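Local coordinates for clavulanic acid biosynthesis oligopeptide binding protein 2 (Streptomyces clavuligerus, PDB 2WOL), which probably binds peptides as an extracellular solute-binding protein of family 5 associated with clavulanic acid biosynthesis, at residues L35-S40 against D247-T252; M68-D73 against Y543-F548. All coordinates share one frame; numbering follows the deposited sequence.

Interaction 1: residues L35-S40 against D247-T252; sequences LRLVSS and DRVELT
Strands 35-39 and 248-252 run side by side in the same direction, their axes 25° apart and 4.4 Å at closest approach, and five backbone hydrogen bonds join them. Leu35 and Leu37 each use both N and O: Leu35 N gives to Arg248 O while its carbonyl takes Glu250 N, Leu37 N gives to Glu250 O while its own O takes Thr252 N, and Ser39 N closes the series on Thr252 O at 3.0 Å. On one side of the sheet lie Leu35, Leu37, Val249 and Leu251. The Leu37 branch CD1 meets Val249 CG1 at 3.6 Å, the two side chains crossing at a slant. Leu251 has CG opposite its backbone N (chi1 173°), which brings CD1 across to Leu37 CB at 3.9 Å and to Val38 C at 3.6 Å. Arg36, Val38, Glu250 and Thr252 share the other face. There Arg36 NH1 and Glu250 OE1 stand 4.3 Å apart, too far for a salt bridge, and a water links them, lying in the guanidinium plane 2.8 Å from Arg36 NH1. Glu250 OE2 forms its salt bridge with Arg248 NE, two residues earlier on the same strand, at 2.9 Å through its anti lone pair, while Arg36 NH2 is held by Glu268 O. In the five-stranded mixed sheet of this periplasmic-binding-protein-like fold, 248-253 is the middle strand, with 225-230 antiparallel on one side and 34-39, then 271-272, parallel on the other.

Interaction 2: residues M68-D73 against Y543-F548; sequences MAYPTD and YVHPAF
Tyr70 meets His545 and Ala547 with its CB and one face of its ring, and together with Tyr543 and Asp73 it accounts for much of the buried surface. Its CG lies anti to its carbonyl carbon (chi1 -61°), which turns a ring face to the methyl of Ala547: CB is 4.2 Å from the ring centroid and 20° off the normal, a CH-pi contact displaced toward the rim. Tyr70 CB touches His545 CE1 obliquely, at 3.6 Å, and the phenol hydrogen-bonds to His185. Tyr543, at the start of 543-548, crosses the side chain of Thr72 at about a right angle, OH 3.4 Å from Thr72 CG2; that hydroxyl also makes a weak hydrogen bond to Asp552 OD2. Tyr543 CE1 lies 3.6 Å from Asp73 O. Asp73 contributes through its backbone, OD1 being bonded to Gly75 N; its O lies above one imidazole face, toward the rim, with Phe548 CE1 at the opposite face, and is 3.4 Å from Pro546 CD. Between the two tyrosines, His545 NE2 donates to Pro71 O at 2.8 Å, with the acceptor 19° out of the ring plane. ND1 accepts Ala547 N at 3.0 Å, and these two bonds should fix the ring's rotation. Thr72 centres an inverse gamma turn. In this solute-binding-protein fold, the loop after strand 68-69 thus packs on the near-C-terminal segment 543-548.

In the fold
From the N terminus, strand 34-39 comes first and the 68-73 loop follows shortly after. Interaction 1 closes a loop of 206 residues when the chain returns at 247-252. Interaction 2 closes a far longer one of 469 residues, when the chain near its C terminus meets the loop that leaves strand 68-69. Both bring the first part of the chain against later parts, the one within a sheet, the other between loops. Because 68-73 falls between the two segments of interaction 1 and 543-548 after both, the closures cross rather than nest. Their centres are 20 Å apart and their nearest atoms about 11 Å, so they do not touch, yet Leu37 packs on Ile553, shortly after the 543-548 segment.

Interaction 1: residues L35-S40 against D247-T252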
ATOM      1  N   LEU A  35     -11.220 -16.132 -16.350  1.00  9.56           N
ATOM      2  CA  LEU A  35     -11.504 -15.375 -15.137  1.00  9.14           C
ATOM      3  C   LEU A  35     -11.932 -13.972 -15.542  1.00  9.04           C
ATOM      4  O   LEU A  35     -11.159 -13.229 -16.149  1.00  8.78           O
ATOM      5  CB  LEU A  35     -10.285 -15.331 -14.209  1.00  9.17           C
ATOM      6  CG  LEU A  35     -10.446 -14.617 -12.859  1.00  9.44           C
ATOM      7  CD1 LEU A  35     -11.452 -15.319 -11.929  1.00  9.62           C
ATOM      8  CD2 LEU A  35      -9.095 -14.484 -12.180  1.00  9.09           C
ATOM      9  N   ARG A  36     -13.174 -13.629 -15.215  1.00  8.74           N
ATOM     10  CA  ARG A  36     -13.751 -12.349 -15.600  1.00  9.23           C
ATOM     11  C   ARG A  36     -13.630 -11.349 -14.463  1.00  8.52           C
ATOM     12  O   ARG A  36     -14.312 -11.458 -13.439  1.00  9.12           O
ATOM     13  CB  ARG A  36     -15.212 -12.528 -16.023  1.00  9.10           C
ATOM     14  CG  ARG A  36     -15.390 -13.360 -17.290  1.00 10.16           C
ATOM     15  CD  ARG A  36     -16.851 -13.732 -17.531  1.00 10.84           C
ATOM     16  NE  ARG A  36     -17.727 -12.559 -17.554  1.00 15.39           N
ATOM     17  CZ  ARG A  36     -17.965 -11.798 -18.623  1.00 17.04           C
ATOM     18  NH1 ARG A  36     -17.397 -12.070 -19.795  1.00 18.31           N
ATOM     19  NH2 ARG A  36     -18.778 -10.756 -18.520  1.00 18.23           N
ATOM     20  N   LEU A  37     -12.726 -10.390 -14.645  1.00  7.95           N
ATOM     21  CA  LEU A  37     -12.455  -9.366 -13.642  1.00  7.71           C
ATOM     22  C   LEU A  37     -13.076  -8.044 -14.057  1.00  7.45           C
ATOM     23  O   LEU A  37     -13.358  -7.820 -15.236  1.00  7.40           O
ATOM     24  CB  LEU A  37     -10.944  -9.196 -13.438  1.00  7.66           C
ATOM     25  CG  LEU A  37     -10.151 -10.432 -12.998  1.00  7.80           C
ATOM     26  CD1 LEU A  37      -8.680 -10.105 -12.885  1.00  8.53           C
ATOM     27  CD2 LEU A  37     -10.682 -10.980 -11.678  1.00  8.15           C
ATOM     28  N   VAL A  38     -13.290  -7.168 -13.082  1.00  7.35           N
ATOM     29  CA  VAL A  38     -13.848  -5.855 -13.369  1.00  7.83           C
ATOM     30  C   VAL A  38     -13.165  -4.780 -12.514  1.00  7.83           C
ATOM     31  O   VAL A  38     -12.693  -5.052 -11.410  1.00  7.71           O
ATOM     32  CB  VAL A  38     -15.400  -5.859 -13.218  1.00  7.73           C
ATOM     33  CG1 VAL A  38     -15.826  -6.117 -11.772  1.00  8.28           C
ATOM     34  CG2 VAL A  38     -16.015  -4.578 -13.779  1.00  7.71           C
ATOM     35  N   SER A  39     -13.089  -3.570 -13.062  1.00  8.14           N
ATOM     36  CA  SER A  39     -12.512  -2.419 -12.375  1.00  8.37           C
ATOM     37  C   SER A  39     -13.263  -1.176 -12.831  1.00  8.89           C
ATOM     38  O   SER A  39     -13.759  -1.122 -13.966  1.00  9.43           O
ATOM     39  CB  SER A  39     -11.021  -2.285 -12.715  1.00  8.32           C
ATOM     40  OG  SER A  39     -10.460  -1.108 -12.153  1.00  9.76           O
ATOM     41  N   SER A  40     -13.343  -0.185 -11.948  1.00  9.36           N
ATOM     42  CA  SER A  40     -13.944   1.096 -12.304  1.00 10.07           C
ATOM     43  C   SER A  40     -12.934   2.013 -12.985  1.00 10.44           C
ATOM     44  O   SER A  40     -13.314   3.020 -13.580  1.00 11.43           O
ATOM     45  CB  SER A  40     -14.543   1.782 -11.071  1.00  9.91           C
ATOM     46  OG  SER A  40     -13.547   2.376 -10.259  1.00 11.78           O
ATOM     47  N   ASP A 247      -7.240 -20.296 -18.145  1.00  9.99           N
ATOM     48  CA  ASP A 247      -6.601 -20.218 -19.454  1.00 10.76           C
ATOM     49  C   ASP A 247      -6.499 -18.771 -19.925  1.00 10.70           C
ATOM     50  O   ASP A 247      -5.651 -18.439 -20.746  1.00 11.46           O
ATOM     51  CB  ASP A 247      -7.378 -21.037 -20.487  1.00 10.97           C
ATOM     52  CG  ASP A 247      -7.191 -22.532 -20.310  1.00 12.73           C
ATOM     53  OD1 ASP A 247      -8.021 -23.288 -20.855  1.00 15.47           O
ATOM     54  OD2 ASP A 247      -6.226 -22.952 -19.639  1.00 14.59           O
ATOM     55  N   ARG A 248      -7.378 -17.917 -19.405  1.00 10.64           N
ATOM     56  CA  ARG A 248      -7.469 -16.537 -19.855  1.00 10.51           C
ATOM     57  C   ARG A 248      -7.990 -15.674 -18.713  1.00 10.07           C
ATOM     58  O   ARG A 248      -8.737 -16.146 -17.855  1.00  9.41           O
ATOM     59  CB  ARG A 248      -8.410 -16.455 -21.062  1.00 10.31           C
ATOM     60  CG  ARG A 248      -8.435 -15.125 -21.800  1.00 11.01           C
ATOM     61  CD  ARG A 248      -9.296 -15.239 -23.050  1.00 11.61           C
ATOM     62  NE  ARG A 248      -9.352 -13.982 -23.789  1.00 14.48           N
ATOM     63  CZ  ARG A 248      -8.465 -13.617 -24.709  1.00 14.52           C
ATOM     64  NH1 ARG A 248      -7.450 -14.418 -25.014  1.00 15.77           N
ATOM     65  NH2 ARG A 248      -8.600 -12.455 -25.332  1.00 17.33           N
ATOM     66  N   VAL A 249      -7.574 -14.412 -18.703  1.00 10.03           N
ATOM     67  CA  VAL A 249      -8.067 -13.439 -17.738  1.00 10.24           C
ATOM     68  C   VAL A 249      -8.563 -12.229 -18.523  1.00 10.19           C
ATOM     69  O   VAL A 249      -7.826 -11.664 -19.333  1.00 10.36           O
ATOM     70  CB  VAL A 249      -6.967 -13.031 -16.722  1.00 10.11           C
ATOM     71  CG1 VAL A 249      -7.493 -11.998 -15.729  1.00 10.98           C
ATOM     72  CG2 VAL A 249      -6.435 -14.256 -15.981  1.00 10.48           C
ATOM     73  N   GLU A 250      -9.819 -11.860 -18.308  1.00  9.78           N
ATOM     74  CA  GLU A 250     -10.413 -10.729 -19.007  1.00  9.94           C
ATOM     75  C   GLU A 250     -10.882  -9.682 -18.009  1.00  9.64           C
ATOM     76  O   GLU A 250     -11.777  -9.939 -17.198  1.00  9.58           O
ATOM     77  CB  GLU A 250     -11.572 -11.188 -19.891  1.00 10.25           C
ATOM     78  CG  GLU A 250     -11.127 -12.027 -21.079  1.00 12.08           C
ATOM     79  CD  GLU A 250     -12.285 -12.514 -21.924  1.00 13.60           C
ATOM     80  OE1 GLU A 250     -13.452 -12.244 -21.569  1.00 14.74           O
ATOM     81  OE2 GLU A 250     -12.024 -13.183 -22.946  1.00 15.05           O
ATOM     82  N   LEU A 251     -10.255  -8.510 -18.070  1.00  9.19           N
ATOM     83  CA  LEU A 251     -10.630  -7.375 -17.243  1.00  8.92           C
ATOM     84  C   LEU A 251     -11.502  -6.400 -18.030  1.00  8.92           C
ATOM     85  O   LEU A 251     -11.089  -5.905 -19.085  1.00  9.26           O
ATOM     86  CB  LEU A 251      -9.382  -6.652 -16.718  1.00  8.98           C
ATOM     87  CG  LEU A 251      -9.608  -5.338 -15.959  1.00  8.87           C
ATOM     88  CD1 LEU A 251     -10.373  -5.571 -14.659  1.00  8.38           C
ATOM     89  CD2 LEU A 251      -8.290  -4.627 -15.684  1.00  8.64           C
ATOM     90  N   THR A 252     -12.702  -6.136 -17.512  1.00  8.78           N
ATOM     91  CA  THR A 252     -13.585  -5.094 -18.036  1.00  9.00           C
ATOM     92  C   THR A 252     -13.345  -3.827 -17.222  1.00  8.89           C
ATOM     93  O   THR A 252     -13.367  -3.863 -15.990  1.00  8.76           O
ATOM     94  CB  THR A 252     -15.065  -5.533 -17.961  1.00  8.84           C
ATOM     95  OG1 THR A 252     -15.265  -6.640 -18.847  1.00  9.96           O
ATOM     96  CG2 THR A 252     -16.008  -4.403 -18.353  1.00  9.55           C
TER
HETATM   97  O   HOH W   1     -15.653 -14.002 -20.815  1.00 25.64           O

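Interaction 2: residues M68-D73 against Y543-F548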
ATOM      1  N   MET A  68      12.023 -12.227  -5.272  1.00  8.84           N
ATOM      2  CA  MET A  68      11.234 -12.653  -4.122  1.00  8.82           C
ATOM      3  C   MET A  68       9.783 -12.297  -4.399  1.00  8.86           C
ATOM      4  O   MET A  68       9.509 -11.373  -5.155  1.00  8.87           O
ATOM      5  CB  MET A  68      11.697 -11.924  -2.859  1.00  8.97           C
ATOM      6  CG  MET A  68      13.181 -12.082  -2.551  1.00  9.65           C
ATOM      7  SD  MET A  68      13.608 -13.773  -2.078  1.00 10.71           S
ATOM      8  CE  MET A  68      12.749 -13.917  -0.509  1.00 10.74           C
ATOM      9  N   ALA A  69       8.852 -13.029  -3.796  1.00  9.13           N
ATOM     10  CA  ALA A  69       7.429 -12.720  -3.950  1.00  9.20           C
ATOM     11  C   ALA A  69       6.679 -13.062  -2.681  1.00  9.20           C
ATOM     12  O   ALA A  69       7.086 -13.955  -1.940  1.00  9.47           O
ATOM     13  CB  ALA A  69       6.837 -13.479  -5.133  1.00  9.37           C
ATOM     14  N   TYR A  70       5.580 -12.361  -2.423  1.00  9.17           N
ATOM     15  CA  TYR A  70       4.733 -12.747  -1.300  1.00  9.05           C
ATOM     16  C   TYR A  70       4.118 -14.112  -1.596  1.00  9.31           C
ATOM     17  O   TYR A  70       3.593 -14.337  -2.686  1.00  9.25           O
ATOM     18  CB  TYR A  70       3.705 -11.655  -0.972  1.00  9.01           C
ATOM     19  CG  TYR A  70       4.422 -10.384  -0.584  1.00  8.53           C
ATOM     20  CD1 TYR A  70       4.633  -9.370  -1.516  1.00  8.49           C
ATOM     21  CD2 TYR A  70       4.961 -10.231   0.695  1.00  7.89           C
ATOM     22  CE1 TYR A  70       5.331  -8.218  -1.178  1.00  9.24           C
ATOM     23  CE2 TYR A  70       5.669  -9.082   1.045  1.00  8.03           C
ATOM     24  CZ  TYR A  70       5.852  -8.082   0.096  1.00  8.78           C
ATOM     25  OH  TYR A  70       6.555  -6.942   0.418  1.00  9.47           O
ATOM     26  N   PRO A  71       4.232 -15.046  -0.641  1.00 10.01           N
ATOM     27  CA  PRO A  71       3.780 -16.405  -0.915  1.00 10.51           C
ATOM     28  C   PRO A  71       2.265 -16.491  -1.037  1.00 10.61           C
ATOM     29  O   PRO A  71       1.543 -15.573  -0.617  1.00 10.84           O
ATOM     30  CB  PRO A  71       4.288 -17.199   0.294  1.00 10.91           C
ATOM     31  CG  PRO A  71       4.434 -16.210   1.375  1.00 11.15           C
ATOM     32  CD  PRO A  71       4.790 -14.901   0.716  1.00  9.91           C
ATOM     33  N   THR A  72       1.799 -17.579  -1.638  1.00 10.66           N
ATOM     34  CA  THR A  72       0.371 -17.819  -1.801  1.00 11.28           C
ATOM     35  C   THR A  72      -0.157 -18.432  -0.503  1.00 11.59           C
ATOM     36  O   THR A  72      -0.230 -19.652  -0.348  1.00 11.99           O
ATOM     37  CB  THR A  72       0.104 -18.698  -3.041  1.00 11.31           C
ATOM     38  OG1 THR A  72       0.709 -18.075  -4.183  1.00 12.59           O
ATOM     39  CG2 THR A  72      -1.390 -18.867  -3.303  1.00 11.72           C
ATOM     40  N   ASP A  73      -0.498 -17.555   0.438  1.00 11.81           N
ATOM     41  CA  ASP A  73      -0.783 -17.951   1.813  1.00 12.27           C
ATOM     42  C   ASP A  73      -1.680 -16.904   2.468  1.00 12.45           C
ATOM     43  O   ASP A  73      -1.310 -15.731   2.530  1.00 12.21           O
ATOM     44  CB  ASP A  73       0.540 -18.072   2.585  1.00 12.71           C
ATOM     45  CG  ASP A  73       0.405 -18.813   3.918  1.00 14.22           C
ATOM     46  OD1 ASP A  73      -0.700 -18.873   4.503  1.00 16.56           O
ATOM     47  OD2 ASP A  73       1.439 -19.332   4.389  1.00 17.51           O
ATOM     48  N   TYR A 543      -8.901 -15.892  -1.394  1.00  7.03           N
ATOM     49  CA  TYR A 543      -8.469 -15.490  -0.056  1.00  7.32           C
ATOM     50  C   TYR A 543      -7.940 -14.067  -0.100  1.00  7.29           C
ATOM     51  O   TYR A 543      -7.380 -13.635  -1.114  1.00  7.32           O
ATOM     52  CB  TYR A 543      -7.405 -16.447   0.513  1.00  7.58           C
ATOM     53  CG  TYR A 543      -6.028 -16.310  -0.106  1.00  7.32           C
ATOM     54  CD1 TYR A 543      -5.041 -15.537   0.509  1.00  7.11           C
ATOM     55  CD2 TYR A 543      -5.713 -16.953  -1.303  1.00  7.15           C
ATOM     56  CE1 TYR A 543      -3.771 -15.403  -0.053  1.00  6.86           C
ATOM     57  CE2 TYR A 543      -4.446 -16.824  -1.879  1.00  7.31           C
ATOM     58  CZ  TYR A 543      -3.482 -16.049  -1.243  1.00  7.23           C
ATOM     59  OH  TYR A 543      -2.227 -15.914  -1.800  1.00  8.69           O
ATOM     60  N   VAL A 544      -8.131 -13.342   0.998  1.00  7.50           N
ATOM     61  CA  VAL A 544      -7.562 -12.013   1.140  1.00  7.73           C
ATOM     62  C   VAL A 544      -6.074 -12.169   1.417  1.00  7.78           C
ATOM     63  O   VAL A 544      -5.680 -12.798   2.404  1.00  8.13           O
ATOM     64  CB  VAL A 544      -8.241 -11.221   2.282  1.00  7.72           C
ATOM     65  CG1 VAL A 544      -7.643  -9.828   2.397  1.00  8.48           C
ATOM     66  CG2 VAL A 544      -9.744 -11.123   2.046  1.00  8.14           C
ATOM     67  N   HIS A 545      -5.243 -11.621   0.534  1.00  7.67           N
ATOM     68  CA  HIS A 545      -3.813 -11.691   0.768  1.00  8.14           C
ATOM     69  C   HIS A 545      -3.425 -10.684   1.848  1.00  8.68           C
ATOM     70  O   HIS A 545      -3.705  -9.492   1.706  1.00  8.94           O
ATOM     71  CB  HIS A 545      -2.992 -11.451  -0.493  1.00  8.10           C
ATOM     72  CG  HIS A 545      -1.585 -11.931  -0.355  1.00  7.36           C
ATOM     73  ND1 HIS A 545      -0.682 -11.335   0.501  1.00  7.76           N
ATOM     74  CD2 HIS A 545      -0.948 -12.997  -0.894  1.00  7.61           C
ATOM     75  CE1 HIS A 545       0.460 -11.999   0.460  1.00  8.06           C
ATOM     76  NE2 HIS A 545       0.325 -13.011  -0.379  1.00  7.57           N
ATOM     77  N   PRO A 546      -2.780 -11.160   2.931  1.00  9.69           N
ATOM     78  CA  PRO A 546      -2.476 -10.262   4.049  1.00 10.05           C
ATOM     79  C   PRO A 546      -1.530  -9.105   3.708  1.00 10.44           C
ATOM     80  O   PRO A 546      -1.540  -8.088   4.398  1.00 11.35           O
ATOM     81  CB  PRO A 546      -1.840 -11.190   5.093  1.00 10.43           C
ATOM     82  CG  PRO A 546      -1.357 -12.360   4.330  1.00 10.58           C
ATOM     83  CD  PRO A 546      -2.311 -12.536   3.185  1.00  9.72           C
ATOM     84  N   ALA A 547      -0.724  -9.255   2.661  1.00 10.45           N
ATOM     85  CA  ALA A 547       0.177  -8.181   2.240  1.00 10.61           C
ATOM     86  C   ALA A 547      -0.518  -7.097   1.412  1.00 10.80           C
ATOM     87  O   ALA A 547       0.056  -6.028   1.186  1.00 11.20           O
ATOM     88  CB  ALA A 547       1.377  -8.751   1.484  1.00 10.67           C
ATOM     89  N   PHE A 548      -1.747  -7.367   0.968  1.00 10.57           N
ATOM     90  CA  PHE A 548      -2.461  -6.477   0.047  1.00 10.27           C
ATOM     91  C   PHE A 548      -3.790  -5.948   0.594  1.00 10.27           C
ATOM     92  O   PHE A 548      -4.221  -4.852   0.220  1.00 10.73           O
ATOM     93  CB  PHE A 548      -2.735  -7.189  -1.282  1.00 10.39           C
ATOM     94  CG  PHE A 548      -1.512  -7.416  -2.128  1.00 10.30           C
ATOM     95  CD1 PHE A 548      -0.709  -8.536  -1.930  1.00 10.82           C
ATOM     96  CD2 PHE A 548      -1.185  -6.531  -3.147  1.00 10.45           C
ATOM     97  CE1 PHE A 548       0.417  -8.759  -2.718  1.00 11.06           C
ATOM     98  CE2 PHE A 548      -0.061  -6.745  -3.946  1.00 11.65           C
ATOM     99  CZ  PHE A 548       0.738  -7.859  -3.730  1.00 11.59           C
TER